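Long-range contacts in putative mandelate racemase (Salmonella typhimurium, PDB 2O56), which binds magnesium in an enolase-superfamily barrel and is probably a hydro-lyase (dehydratase), though its substrate is not established: residues Lys129-Ala134 / Tyr168-Val173; Glu36-Phe41 / Lys110-Gly115; Trp277-Arg282 / Ile303-Lys308. All blocks are in the same frame, centred on the assembly; numbering follows the deposited sequence. Where two conformers were deposited one is given.

Contacts 1 and 3 are buried and belong to the barrel domain, whereas contact 2 lies at the surface, within the N-terminal domain. Each joins different elements: two strands in contact 1, a strand and the loop leading to it with the end of a helix in contact 2, two helices in contact 3. Contact 1 mixes backbone bonding with charged side chains and ends near the magnesium site. Contact 2 is small, combining isoleucine packing with one lysine that bonds to a backbone carbonyl, while contact 3 turns on a single buried carboxylate. Contacts 2 and 3 come within about 7 Å at their nearest atoms, and both touch the same neighbouring subunit; contact 1 stands farther off.

Contact 1: residues Lys129-Ala134 / Tyr168-Val173; sequences KIRTYA and YDAIKV
Two backbone bonds tie the strands where they run closest: A134 N gives its hydrogen to A170 O at 3.0 Å, and K172 N returns one to A134 O at 2.9 Å. A134 and I171 thus form a single bridge between strands that diverge at 40°. Side chains extend the contact beyond it. At one end R131, extended from CG to NE, reaches D169, its NE 2.9 Å from D169 OD1. That oxygen lies in the guanidinium plane of R131, while NE approaches it on the syn side, tilted 29° from the carboxylate plane; the two planes stand nearly perpendicular. NH2 adds weak bonds to the same oxygen and to D169 O, and forms a salt bridge with D217.

At the other end Y133, with CG wedged between its backbone N and carbonyl carbon (chi1 68°), sends its ring obliquely across the K172 chain. K172 CB lies 3.5 Å from Y133 CE1, and the lysine chain bends at chi3 to bring NZ within 3.1 Å of Y133 OH, to which it donates. These are neighbouring strands of the enolase-superfamily barrel, and K172 NZ lies at its metal-binding end. There E247 and E348 form salt bridges with K172 NZ, E221 adds a weak hydrogen bond, and both E247 and E221 bind the magnesium ion, about 4 Å from the lysine side chain. Q321 takes a hydrogen bond with Y133 OH, giving the phenol a second fixed partner. Farther out, H347 and L349 bond to the backbone of Y133, holding the strand 130-135 from its other side.

Contact 2: residues Glu36-Phe41 / Lys110-Gly115; sequences EGISGF and KGKAWG
I38 lays its two branches against the last turn of the helix that ends at W114. CG2 rests on the aliphatic base of K112, 3.8 Å from K112 CB, while I38 CD1 lies 4.2 Å from A113 CB. The I38 and K112 side chains run past each other in opposite directions, with I38 CG2 beside both CB and CD of the lysine.

The polar part rests on that same lysine. Extended beyond CG, K112 carries NZ to S39 O at 2.7 Å, nearly in line with the carbonyl (C=O...N angle 171°). The ammonium also sits at the edge of the F41 ring, 3.9 Å from F41 CD2. Two acidic side chains, D108 and E384, form salt bridges with K112 NZ; they probably help to balance its charge in this partly exposed place.

D108, on the same helix, also accepts a hydrogen bond from F41 N, and the helix is therefore bonded to this segment through both K112 and D108. Strand 39-44 is an outer strand, within this chain, of the antiparallel sheet of the N-terminal domain, next to strand 28-34, where K31 and V29 touch F41; the C-terminal end of helix 93-114 packs against residues 38-41.

Contact 3: residues Trp277-Arg282 / Ile303-Lys308; sequences WRWGYR and ITEVKK
E305 holds CG anti to its backbone N (chi1 -172°) and then bends at chi2, which turns its carboxylate across to R278; the arginine meets it by bending at chi3. The grip is side-on. R278 NE reaches E305 OE2 at 2.8 Å, in the guanidinium plane but from above the carboxylate plane, while R278 NH2 takes the syn lone pair of E305 OE1 at 2.9 Å. OE2 has another donor: R278 N donates to the anti lone pair of E305 OE2 at 2.7 Å, almost straight at 175°. One glutamate thus binds both the backbone and the side chain of the arginine.

Helices 277-286 and 302-314 are successive helices around the outside of the enolase-superfamily barrel, with segment axes 9.4 Å apart at their closest and crossing at -31°. The K308 side chain crosses that of R278 obliquely, with K308 CD 3.7 Å above the centre of the R278 guanidinium. The charges of R278 and K308 come near each other, but a water accepts from both R278 NH1 and K308 NZ, and E75 forms a salt bridge with K308. The contact also reaches an interface, where R278 NH1 hydrogen bonds to the backbone carbonyl of D311 of a neighbouring subunit.

Contact 1: residues Lys129-Ala134 / Tyr168-Val173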
ATOM      1  N   LYS A 129      38.932   1.780  19.676  1.00 35.06           N
ATOM      2  CA  LYS A 129      39.658   1.457  18.450  1.00 31.93           C
ATOM      3  C   LYS A 129      38.670   1.357  17.286  1.00 35.27           C
ATOM      4  O   LYS A 129      37.480   1.093  17.495  1.00 31.05           O
ATOM      5  CB  LYS A 129      40.403   0.123  18.607  1.00 38.56           C
ATOM      6  CG  LYS A 129      41.683   0.232  19.411  1.00 49.17           C
ATOM      7  CD  LYS A 129      42.521  -1.033  19.327  1.00 66.63           C
ATOM      8  CE  LYS A 129      43.622  -1.037  20.382  1.00 63.03           C
ATOM      9  NZ  LYS A 129      44.344   0.261  20.453  1.00 65.38           N
ATOM     10  N   ILE A 130      39.177   1.545  16.071  1.00 30.30           N
ATOM     11  CA  ILE A 130      38.345   1.516  14.870  0.50 29.20           C
ATOM     12  C   ILE A 130      38.757   0.365  13.949  1.00 25.61           C
ATOM     13  O   ILE A 130      39.800   0.415  13.292  1.00 27.80           O
ATOM     14  CB  ILE A 130      38.402   2.863  14.129  0.50 27.63           C
ATOM     15  CG1 ILE A 130      37.670   3.936  14.936  0.50 30.77           C
ATOM     16  CG2 ILE A 130      37.760   2.762  12.759  0.50 29.62           C
ATOM     17  CD1 ILE A 130      38.239   5.304  14.774  0.50 37.27           C
ATOM     18  N   ARG A 131      37.927  -0.677  13.907  1.00 28.91           N
ATOM     19  CA  ARG A 131      38.170  -1.849  13.041  1.00 28.93           C
ATOM     20  C   ARG A 131      38.230  -1.495  11.555  1.00 36.56           C
ATOM     21  O   ARG A 131      37.423  -0.703  11.071  1.00 28.20           O
ATOM     22  CB  ARG A 131      37.090  -2.906  13.257  1.00 28.75           C
ATOM     23  CG  ARG A 131      37.365  -4.202  12.500  1.00 27.62           C
ATOM     24  CD  ARG A 131      36.196  -5.159  12.543  1.00 28.31           C
ATOM     25  NE  ARG A 131      36.492  -6.371  11.765  1.00 35.24           N
ATOM     26  CZ  ARG A 131      35.565  -7.180  11.269  1.00 38.53           C
ATOM     27  NH1 ARG A 131      34.277  -6.902  11.474  1.00 25.06           N
ATOM     28  NH2 ARG A 131      35.923  -8.258  10.569  1.00 29.52           N
ATOM     29  N   THR A 132      39.172  -2.093  10.827  1.00 24.54           N
ATOM     30  CA  THR A 132      39.435  -1.667   9.453  1.00 29.14           C
ATOM     31  C   THR A 132      39.413  -2.865   8.510  1.00 30.71           C
ATOM     32  O   THR A 132      39.746  -3.985   8.906  1.00 31.80           O
ATOM     33  CB  THR A 132      40.762  -0.873   9.369  1.00 31.78           C
ATOM     34  OG1 THR A 132      40.699   0.231  10.279  1.00 44.54           O
ATOM     35  CG2 THR A 132      40.986  -0.325   8.006  1.00 34.83           C
ATOM     36  N   TYR A 133      38.983  -2.644   7.273  1.00 29.04           N
ATOM     37  CA  TYR A 133      39.206  -3.631   6.223  1.00 26.75           C
ATOM     38  C   TYR A 133      40.174  -3.153   5.146  1.00 28.14           C
ATOM     39  O   TYR A 133      40.338  -1.952   4.938  1.00 27.13           O
ATOM     40  CB  TYR A 133      37.897  -4.149   5.622  1.00 26.68           C
ATOM     41  CG  TYR A 133      37.060  -3.179   4.796  1.00 27.18           C
ATOM     42  CD1 TYR A 133      37.352  -2.929   3.455  1.00 27.80           C
ATOM     43  CD2 TYR A 133      35.941  -2.559   5.349  1.00 25.35           C
ATOM     44  CE1 TYR A 133      36.560  -2.052   2.683  1.00 24.69           C
ATOM     45  CE2 TYR A 133      35.139  -1.684   4.587  1.00 26.91           C
ATOM     46  CZ  TYR A 133      35.456  -1.448   3.252  1.00 29.17           C
ATOM     47  OH  TYR A 133      34.684  -0.597   2.483  1.00 28.39           O
ATOM     48  N   ALA A 134      40.821  -4.113   4.488  1.00 28.62           N
ATOM     49  CA  ALA A 134      41.677  -3.848   3.335  1.00 29.79           C
ATOM     50  C   ALA A 134      40.797  -3.753   2.099  1.00 27.26           C
ATOM     51  O   ALA A 134      40.144  -4.727   1.726  1.00 30.17           O
ATOM     52  CB  ALA A 134      42.684  -4.992   3.161  1.00 28.66           C
ATOM     53  N   TYR A 168      44.698  -7.443   9.163  1.00 37.86           N
ATOM     54  CA  TYR A 168      43.320  -7.178   8.743  1.00 30.97           C
ATOM     55  C   TYR A 168      42.482  -8.439   8.811  1.00 32.66           C
ATOM     56  O   TYR A 168      42.852  -9.467   8.253  1.00 39.78           O
ATOM     57  CB  TYR A 168      43.287  -6.568   7.334  1.00 30.67           C
ATOM     58  CG  TYR A 168      44.106  -5.318   7.270  1.00 35.95           C
ATOM     59  CD1 TYR A 168      43.636  -4.142   7.848  1.00 28.98           C
ATOM     60  CD2 TYR A 168      45.369  -5.309   6.683  1.00 33.48           C
ATOM     61  CE1 TYR A 168      44.383  -2.990   7.829  1.00 35.55           C
ATOM     62  CE2 TYR A 168      46.128  -4.155   6.656  1.00 31.92           C
ATOM     63  CZ  TYR A 168      45.620  -2.998   7.234  1.00 35.41           C
ATOM     64  OH  TYR A 168      46.345  -1.844   7.226  1.00 35.12           O
ATOM     65  N   ASP A 169      41.355  -8.363   9.516  1.00 30.72           N
ATOM     66  CA  ASP A 169      40.420  -9.480   9.568  1.00 29.64           C
ATOM     67  C   ASP A 169      39.192  -9.270   8.675  1.00 31.82           C
ATOM     68  O   ASP A 169      38.164  -9.912   8.853  1.00 34.17           O
ATOM     69  CB  ASP A 169      40.033  -9.841  11.019  1.00 32.45           C
ATOM     70  CG  ASP A 169      39.251  -8.738  11.726  1.00 40.18           C
ATOM     71  OD1 ASP A 169      39.004  -7.675  11.126  1.00 37.89           O
ATOM     72  OD2 ASP A 169      38.880  -8.941  12.899  1.00 37.67           O
ATOM     73  N   ALA A 170      39.318  -8.364   7.714  1.00 29.73           N
ATOM     74  CA  ALA A 170      38.290  -8.190   6.703  1.00 29.15           C
ATOM     75  C   ALA A 170      38.873  -7.538   5.471  1.00 26.27           C
ATOM     76  O   ALA A 170      39.829  -6.746   5.552  1.00 28.93           O
ATOM     77  CB  ALA A 170      37.129  -7.367   7.247  1.00 29.74           C
ATOM     78  N   ILE A 171      38.296  -7.901   4.328  1.00 26.08           N
ATOM     79  CA  ILE A 171      38.747  -7.438   3.037  1.00 21.95           C
ATOM     80  C   ILE A 171      37.513  -7.088   2.201  1.00 28.44           C
ATOM     81  O   ILE A 171      36.432  -7.640   2.411  1.00 27.36           O
ATOM     82  CB  ILE A 171      39.628  -8.510   2.306  1.00 33.03           C
ATOM     83  CG1 ILE A 171      38.837  -9.781   1.985  1.00 31.18           C
ATOM     84  CG2 ILE A 171      40.868  -8.891   3.156  1.00 25.74           C
ATOM     85  CD1 ILE A 171      38.288  -9.835   0.558  1.00 34.07           C
ATOM     86  N   LYS A 172      37.686  -6.162   1.266  1.00 29.34           N
ATOM     87  CA  LYS A 172      36.698  -5.947   0.213  1.00 28.40           C
ATOM     88  C   LYS A 172      37.310  -6.066  -1.181  1.00 28.26           C
ATOM     89  O   LYS A 172      38.460  -5.688  -1.404  1.00 32.17           O
ATOM     90  CB  LYS A 172      36.059  -4.575   0.363  1.00 21.12           C
ATOM     91  CG  LYS A 172      35.063  -4.232  -0.758  1.00 25.06           C
ATOM     92  CD  LYS A 172      34.371  -2.924  -0.443  1.00 20.30           C
ATOM     93  CE  LYS A 172      35.067  -1.740  -1.065  1.00 26.42           C
ATOM     94  NZ  LYS A 172      34.376  -0.481  -0.560  1.00 26.65           N
ATOM     95  N   VAL A 173      36.519  -6.569  -2.119  1.00 26.07           N
ATOM     96  CA  VAL A 173      37.029  -6.883  -3.434  1.00 28.35           C
ATOM     97  C   VAL A 173      35.912  -6.856  -4.459  1.00 24.33           C
ATOM     98  O   VAL A 173      34.810  -7.364  -4.209  1.00 27.87           O
ATOM     99  CB  VAL A 173      37.722  -8.275  -3.416  1.00 25.31           C
ATOM    100  CG1 VAL A 173      36.735  -9.381  -3.036  1.00 27.04           C
ATOM    101  CG2 VAL A 173      38.421  -8.544  -4.729  1.00 28.30           C
TER
HETATM  102  O   HOH W   1      40.666  -5.267  10.761  1.00 30.38           O

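Contact 2: residues Glu36-Phe41 / Lys110-Gly115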
ATOM      1  N   GLU A  36      40.546  35.888  13.112  1.00 43.11           N
ATOM      2  CA  GLU A  36      41.273  35.587  14.335  1.00 43.12           C
ATOM      3  C   GLU A  36      42.443  34.679  14.076  1.00 38.69           C
ATOM      4  O   GLU A  36      43.125  34.255  14.998  1.00 51.11           O
ATOM      5  CB  GLU A  36      40.354  34.990  15.385  1.00 47.00           C
ATOM      6  CG  GLU A  36      39.374  35.998  15.964  1.00 63.18           C
ATOM      7  CD  GLU A  36      38.580  35.429  17.118  1.00 75.82           C
ATOM      8  OE1 GLU A  36      39.010  34.402  17.687  1.00 84.83           O
ATOM      9  OE2 GLU A  36      37.526  36.010  17.456  1.00 88.51           O
ATOM     10  N   GLY A  37      42.685  34.387  12.810  1.00 38.04           N
ATOM     11  CA  GLY A  37      43.862  33.638  12.412  1.00 34.84           C
ATOM     12  C   GLY A  37      43.691  32.143  12.535  1.00 36.66           C
ATOM     13  O   GLY A  37      44.645  31.390  12.340  1.00 39.54           O
ATOM     14  N   ILE A  38      42.473  31.705  12.854  1.00 41.12           N
ATOM     15  CA  ILE A  38      42.138  30.284  12.833  1.00 34.87           C
ATOM     16  C   ILE A  38      41.691  29.838  11.445  1.00 32.07           C
ATOM     17  O   ILE A  38      40.715  30.365  10.911  1.00 31.30           O
ATOM     18  CB  ILE A  38      41.053  29.945  13.882  1.00 40.40           C
ATOM     19  CG1 ILE A  38      41.590  30.199  15.295  1.00 34.23           C
ATOM     20  CG2 ILE A  38      40.598  28.494  13.748  1.00 34.32           C
ATOM     21  CD1 ILE A  38      40.515  30.385  16.316  1.00 39.65           C
ATOM     22  N   SER A  39      42.413  28.867  10.874  1.00 31.39           N
ATOM     23  CA  SER A  39      42.093  28.281   9.562  1.00 31.62           C
ATOM     24  C   SER A  39      41.557  26.848   9.675  1.00 32.07           C
ATOM     25  O   SER A  39      42.151  26.007  10.347  1.00 31.92           O
ATOM     26  CB  SER A  39      43.308  28.289   8.612  1.00 35.63           C
ATOM     27  OG  SER A  39      43.677  29.603   8.226  1.00 41.06           O
ATOM     28  N   GLY A  40      40.442  26.586   8.993  1.00 33.96           N
ATOM     29  CA  GLY A  40      39.860  25.245   8.932  1.00 28.85           C
ATOM     30  C   GLY A  40      40.176  24.537   7.632  1.00 25.84           C
ATOM     31  O   GLY A  40      40.219  25.161   6.576  1.00 31.48           O
ATOM     32  N   PHE A  41      40.380  23.226   7.702  1.00 24.97           N
ATOM     33  CA  PHE A  41      40.663  22.441   6.497  1.00 28.25           C
ATOM     34  C   PHE A  41      39.555  21.393   6.215  1.00 32.58           C
ATOM     35  O   PHE A  41      39.136  20.647   7.104  1.00 26.87           O
ATOM     36  CB  PHE A  41      42.018  21.729   6.619  1.00 31.80           C
ATOM     37  CG  PHE A  41      43.227  22.643   6.536  1.00 37.06           C
ATOM     38  CD1 PHE A  41      44.012  22.672   5.386  1.00 41.78           C
ATOM     39  CD2 PHE A  41      43.600  23.442   7.620  1.00 31.36           C
ATOM     40  CE1 PHE A  41      45.141  23.497   5.310  1.00 32.91           C
ATOM     41  CE2 PHE A  41      44.721  24.266   7.555  1.00 26.42           C
ATOM     42  CZ  PHE A  41      45.497  24.282   6.407  1.00 33.42           C
ATOM     43  N   LYS A 110      35.913  25.227  14.498  1.00 26.48           N
ATOM     44  CA  LYS A 110      35.156  25.184  15.746  1.00 25.44           C
ATOM     45  C   LYS A 110      35.965  24.430  16.793  1.00 25.77           C
ATOM     46  O   LYS A 110      36.051  24.855  17.936  1.00 29.96           O
ATOM     47  CB  LYS A 110      33.802  24.495  15.492  1.00 24.41           C
ATOM     48  CG  LYS A 110      32.808  24.569  16.616  1.00 32.15           C
ATOM     49  CD  LYS A 110      31.746  23.456  16.515  1.00 34.89           C
ATOM     50  CE  LYS A 110      30.913  23.596  15.254  1.00 30.94           C
ATOM     51  NZ  LYS A 110      30.312  24.975  15.218  1.00 37.75           N
ATOM     52  N   GLY A 111      36.577  23.318  16.384  1.00 20.22           N
ATOM     53  CA  GLY A 111      37.478  22.563  17.257  1.00 29.55           C
ATOM     54  C   GLY A 111      38.701  23.341  17.709  1.00 31.19           C
ATOM     55  O   GLY A 111      39.048  23.330  18.902  1.00 30.42           O
ATOM     56  N   LYS A 112      39.348  24.017  16.761  1.00 28.52           N
ATOM     57  CA  LYS A 112      40.553  24.788  17.054  1.00 31.72           C
ATOM     58  C   LYS A 112      40.272  25.948  18.006  1.00 30.59           C
ATOM     59  O   LYS A 112      41.069  26.212  18.918  1.00 31.65           O
ATOM     60  CB  LYS A 112      41.185  25.294  15.763  1.00 28.53           C
ATOM     61  CG  LYS A 112      41.708  24.179  14.910  1.00 26.12           C
ATOM     62  CD  LYS A 112      42.196  24.674  13.588  1.00 29.20           C
ATOM     63  CE  LYS A 112      43.234  23.720  13.029  1.00 29.17           C
ATOM     64  NZ  LYS A 112      43.341  23.840  11.535  1.00 35.21           N
ATOM     65  N   ALA A 113      39.144  26.620  17.784  1.00 27.83           N
ATOM     66  CA  ALA A 113      38.636  27.666  18.664  1.00 27.55           C
ATOM     67  C   ALA A 113      38.388  27.220  20.108  1.00 37.35           C
ATOM     68  O   ALA A 113      38.562  28.005  21.033  1.00 32.51           O
ATOM     69  CB  ALA A 113      37.369  28.272  18.082  1.00 27.71           C
ATOM     70  N   TRP A 114      37.968  25.971  20.307  1.00 29.91           N
ATOM     71  CA  TRP A 114      37.669  25.504  21.654  1.00 25.57           C
ATOM     72  C   TRP A 114      38.774  24.604  22.197  1.00 24.91           C
ATOM     73  O   TRP A 114      38.784  24.273  23.373  1.00 32.03           O
ATOM     74  CB  TRP A 114      36.324  24.753  21.718  1.00 30.06           C
ATOM     75  CG  TRP A 114      35.129  25.517  21.238  1.00 30.93           C
ATOM     76  CD1 TRP A 114      35.012  26.874  21.099  1.00 33.91           C
ATOM     77  CD2 TRP A 114      33.864  24.959  20.853  1.00 31.70           C
ATOM     78  NE1 TRP A 114      33.754  27.190  20.631  1.00 34.73           N
ATOM     79  CE2 TRP A 114      33.032  26.032  20.472  1.00 37.44           C
ATOM     80  CE3 TRP A 114      33.358  23.654  20.779  1.00 31.17           C
ATOM     81  CZ2 TRP A 114      31.719  25.837  20.024  1.00 33.09           C
ATOM     82  CZ3 TRP A 114      32.048  23.461  20.324  1.00 29.84           C
ATOM     83  CH2 TRP A 114      31.248  24.543  19.962  1.00 27.94           C
ATOM     84  N   GLY A 115      39.687  24.193  21.329  1.00 27.48           N
ATOM     85  CA  GLY A 115      40.822  23.378  21.733  1.00 31.29           C
ATOM     86  C   GLY A 115      40.437  21.919  21.901  1.00 34.63           C
ATOM     87  O   GLY A 115      40.970  21.250  22.762  1.00 30.34           O
TER

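Contact 3: residues Trp277-Arg282 / Ile303-Lys308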
ATOM      1  N   TRP A 277      22.892  13.439   1.536  1.00 24.18           N
ATOM      2  CA  TRP A 277      22.050  14.137   2.525  1.00 20.30           C
ATOM      3  C   TRP A 277      21.009  13.216   3.162  1.00 23.27           C
ATOM      4  O   TRP A 277      20.814  12.082   2.724  1.00 25.16           O
ATOM      5  CB  TRP A 277      21.415  15.430   1.986  1.00 21.20           C
ATOM      6  CG  TRP A 277      22.337  16.361   1.234  1.00 20.77           C
ATOM      7  CD1 TRP A 277      23.697  16.403   1.282  1.00 15.63           C
ATOM      8  CD2 TRP A 277      21.935  17.405   0.339  1.00 21.39           C
ATOM      9  NE1 TRP A 277      24.168  17.395   0.453  1.00 21.32           N
ATOM     10  CE2 TRP A 277      23.106  18.032  -0.127  1.00 23.02           C
ATOM     11  CE3 TRP A 277      20.689  17.865  -0.120  1.00 16.64           C
ATOM     12  CZ2 TRP A 277      23.080  19.086  -1.045  1.00 23.86           C
ATOM     13  CZ3 TRP A 277      20.668  18.928  -1.023  1.00 23.77           C
ATOM     14  CH2 TRP A 277      21.856  19.531  -1.467  1.00 26.67           C
ATOM     15  N   ARG A 278      20.383  13.683   4.234  1.00 20.50           N
ATOM     16  CA  ARG A 278      19.260  12.954   4.828  1.00 22.57           C
ATOM     17  C   ARG A 278      18.207  12.605   3.751  1.00 23.73           C
ATOM     18  O   ARG A 278      17.671  11.508   3.734  1.00 21.95           O
ATOM     19  CB  ARG A 278      18.583  13.844   5.880  1.00 20.27           C
ATOM     20  CG  ARG A 278      19.281  13.945   7.240  1.00 17.82           C
ATOM     21  CD  ARG A 278      18.745  15.178   7.981  1.00 16.26           C
ATOM     22  NE  ARG A 278      19.278  16.426   7.415  1.00 26.69           N
ATOM     23  CZ  ARG A 278      18.908  17.650   7.801  1.00 25.14           C
ATOM     24  NH1 ARG A 278      18.001  17.798   8.751  1.00 19.19           N
ATOM     25  NH2 ARG A 278      19.448  18.731   7.244  1.00 21.85           N
ATOM     26  N   TRP A 279      17.895  13.571   2.881  1.00 21.65           N
ATOM     27  CA  TRP A 279      16.908  13.375   1.825  1.00 20.01           C
ATOM     28  C   TRP A 279      17.254  12.189   0.889  1.00 25.32           C
ATOM     29  O   TRP A 279      16.372  11.427   0.472  1.00 24.63           O
ATOM     30  CB  TRP A 279      16.732  14.666   1.031  1.00 20.86           C
ATOM     31  CG  TRP A 279      16.122  15.786   1.827  1.00 19.09           C
ATOM     32  CD1 TRP A 279      14.788  16.139   1.871  1.00 22.40           C
ATOM     33  CD2 TRP A 279      16.812  16.734   2.661  1.00 27.20           C
ATOM     34  NE1 TRP A 279      14.616  17.253   2.681  1.00 19.63           N
ATOM     35  CE2 TRP A 279      15.832  17.632   3.184  1.00 22.84           C
ATOM     36  CE3 TRP A 279      18.160  16.923   3.013  1.00 19.81           C
ATOM     37  CZ2 TRP A 279      16.159  18.685   4.058  1.00 19.90           C
ATOM     38  CZ3 TRP A 279      18.479  17.959   3.889  1.00 25.05           C
ATOM     39  CH2 TRP A 279      17.480  18.838   4.388  1.00 21.95           C
ATOM     40  N   GLY A 280      18.536  12.018   0.591  1.00 23.15           N
ATOM     41  CA  GLY A 280      18.951  10.967  -0.336  1.00 23.03           C
ATOM     42  C   GLY A 280      18.849   9.597   0.301  1.00 24.99           C
ATOM     43  O   GLY A 280      18.551   8.600  -0.371  1.00 25.36           O
ATOM     44  N   TYR A 281      19.117   9.536   1.603  1.00 19.78           N
ATOM     45  CA  TYR A 281      18.961   8.285   2.334  1.00 24.40           C
ATOM     46  C   TYR A 281      17.525   7.906   2.633  1.00 21.28           C
ATOM     47  O   TYR A 281      17.193   6.717   2.668  1.00 19.25           O
ATOM     48  CB  TYR A 281      19.838   8.246   3.593  1.00 23.38           C
ATOM     49  CG  TYR A 281      21.274   8.089   3.212  1.00 23.13           C
ATOM     50  CD1 TYR A 281      21.849   6.816   3.128  1.00 21.25           C
ATOM     51  CD2 TYR A 281      22.056   9.204   2.884  1.00 18.98           C
ATOM     52  CE1 TYR A 281      23.150   6.661   2.753  1.00 20.80           C
ATOM     53  CE2 TYR A 281      23.379   9.056   2.500  1.00 17.08           C
ATOM     54  CZ  TYR A 281      23.916   7.773   2.449  1.00 20.68           C
ATOM     55  OH  TYR A 281      25.230   7.580   2.064  1.00 25.43           O
ATOM     56  N   ARG A 282      16.671   8.910   2.834  1.00 17.77           N
ATOM     57  CA  ARG A 282      15.286   8.658   3.207  1.00 16.90           C
ATOM     58  C   ARG A 282      14.580   7.465   2.519  1.00 22.24           C
ATOM     59  O   ARG A 282      14.076   6.580   3.220  1.00 20.83           O
ATOM     60  CB  ARG A 282      14.440   9.933   3.124  1.00 22.42           C
ATOM     61  CG  ARG A 282      13.009   9.708   3.557  1.00 28.89           C
ATOM     62  CD  ARG A 282      12.012  10.688   2.914  1.00 19.62           C
ATOM     63  NE  ARG A 282      12.055  10.601   1.453  1.00 27.95           N
ATOM     64  CZ  ARG A 282      11.393   9.690   0.734  1.00 29.61           C
ATOM     65  NH1 ARG A 282      10.608   8.791   1.318  1.00 35.70           N
ATOM     66  NH2 ARG A 282      11.519   9.682  -0.579  1.00 36.72           N
ATOM     67  N   ILE A 303      30.322  17.119   7.789  1.00 21.60           N
ATOM     68  CA  ILE A 303      30.118  16.603   9.142  1.00 21.07           C
ATOM     69  C   ILE A 303      28.711  16.892   9.672  1.00 26.44           C
ATOM     70  O   ILE A 303      28.086  16.049  10.340  1.00 23.50           O
ATOM     71  CB  ILE A 303      31.176  17.186  10.094  1.00 25.22           C
ATOM     72  CG1 ILE A 303      32.562  16.640   9.726  1.00 21.31           C
ATOM     73  CG2 ILE A 303      30.849  16.873  11.496  1.00 20.72           C
ATOM     74  CD1 ILE A 303      33.701  17.530  10.192  1.00 25.05           C
ATOM     75  N   THR A 304      28.211  18.091   9.391  1.00 22.52           N
ATOM     76  CA  THR A 304      26.893  18.483   9.891  1.00 24.99           C
ATOM     77  C   THR A 304      25.808  17.508   9.425  1.00 24.45           C
ATOM     78  O   THR A 304      24.994  17.035  10.229  1.00 25.51           O
ATOM     79  CB  THR A 304      26.548  19.912   9.485  1.00 23.36           C
ATOM     80  OG1 THR A 304      27.612  20.776   9.903  1.00 25.95           O
ATOM     81  CG2 THR A 304      25.249  20.373  10.152  1.00 21.10           C
ATOM     82  N   GLU A 305      25.829  17.193   8.134  1.00 24.88           N
ATOM     83  CA  GLU A 305      24.795  16.373   7.522  1.00 22.19           C
ATOM     84  C   GLU A 305      25.052  14.882   7.728  1.00 23.47           C
ATOM     85  O   GLU A 305      24.111  14.115   7.980  1.00 21.92           O
ATOM     86  CB  GLU A 305      24.656  16.693   6.023  1.00 19.21           C
ATOM     87  CG  GLU A 305      23.461  16.010   5.386  1.00 18.57           C
ATOM     88  CD  GLU A 305      22.126  16.653   5.724  1.00 27.76           C
ATOM     89  OE1 GLU A 305      22.081  17.672   6.458  1.00 23.07           O
ATOM     90  OE2 GLU A 305      21.099  16.116   5.266  1.00 25.45           O
ATOM     91  N   VAL A 306      26.300  14.448   7.626  1.00 21.77           N
ATOM     92  CA  VAL A 306      26.552  13.009   7.810  1.00 19.10           C
ATOM     93  C   VAL A 306      26.233  12.514   9.236  1.00 19.72           C
ATOM     94  O   VAL A 306      25.695  11.419   9.411  1.00 27.13           O
ATOM     95  CB  VAL A 306      27.937  12.559   7.248  1.00 21.67           C
ATOM     96  CG1 VAL A 306      28.261  11.120   7.639  1.00 19.58           C
ATOM     97  CG2 VAL A 306      27.932  12.679   5.704  1.00 19.32           C
ATOM     98  N   LYS A 307      26.522  13.321  10.259  1.00 20.87           N
ATOM     99  CA  LYS A 307      26.058  13.001  11.606  1.00 26.98           C
ATOM    100  C   LYS A 307      24.541  12.782  11.625  1.00 23.13           C
ATOM    101  O   LYS A 307      24.060  11.848  12.231  1.00 24.24           O
ATOM    102  CB  LYS A 307      26.460  14.093  12.611  1.00 19.97           C
ATOM    103  CG  LYS A 307      26.113  13.791  14.064  1.00 23.35           C
ATOM    104  CD  LYS A 307      26.870  12.564  14.588  1.00 24.73           C
ATOM    105  CE  LYS A 307      26.614  12.334  16.089  1.00 33.75           C
ATOM    106  NZ  LYS A 307      25.156  12.410  16.471  1.00 27.71           N
ATOM    107  N   LYS A 308      23.799  13.660  10.962  1.00 21.27           N
ATOM    108  CA  LYS A 308      22.336  13.541  10.893  1.00 21.03           C
ATOM    109  C   LYS A 308      21.876  12.282  10.144  1.00 23.52           C
ATOM    110  O   LYS A 308      20.951  11.588  10.585  1.00 21.26           O
ATOM    111  CB  LYS A 308      21.751  14.807  10.277  1.00 25.28           C
ATOM    112  CG  LYS A 308      22.096  16.061  11.083  1.00 16.09           C
ATOM    113  CD  LYS A 308      21.561  17.312  10.355  1.00 19.72           C
ATOM    114  CE  LYS A 308      21.757  18.552  11.212  1.00 18.65           C
ATOM    115  NZ  LYS A 308      21.285  19.779  10.447  1.00 21.05           N
TER
HETATM  116  O   HOH W   2      18.521  20.303  10.106  1.00 26.41           O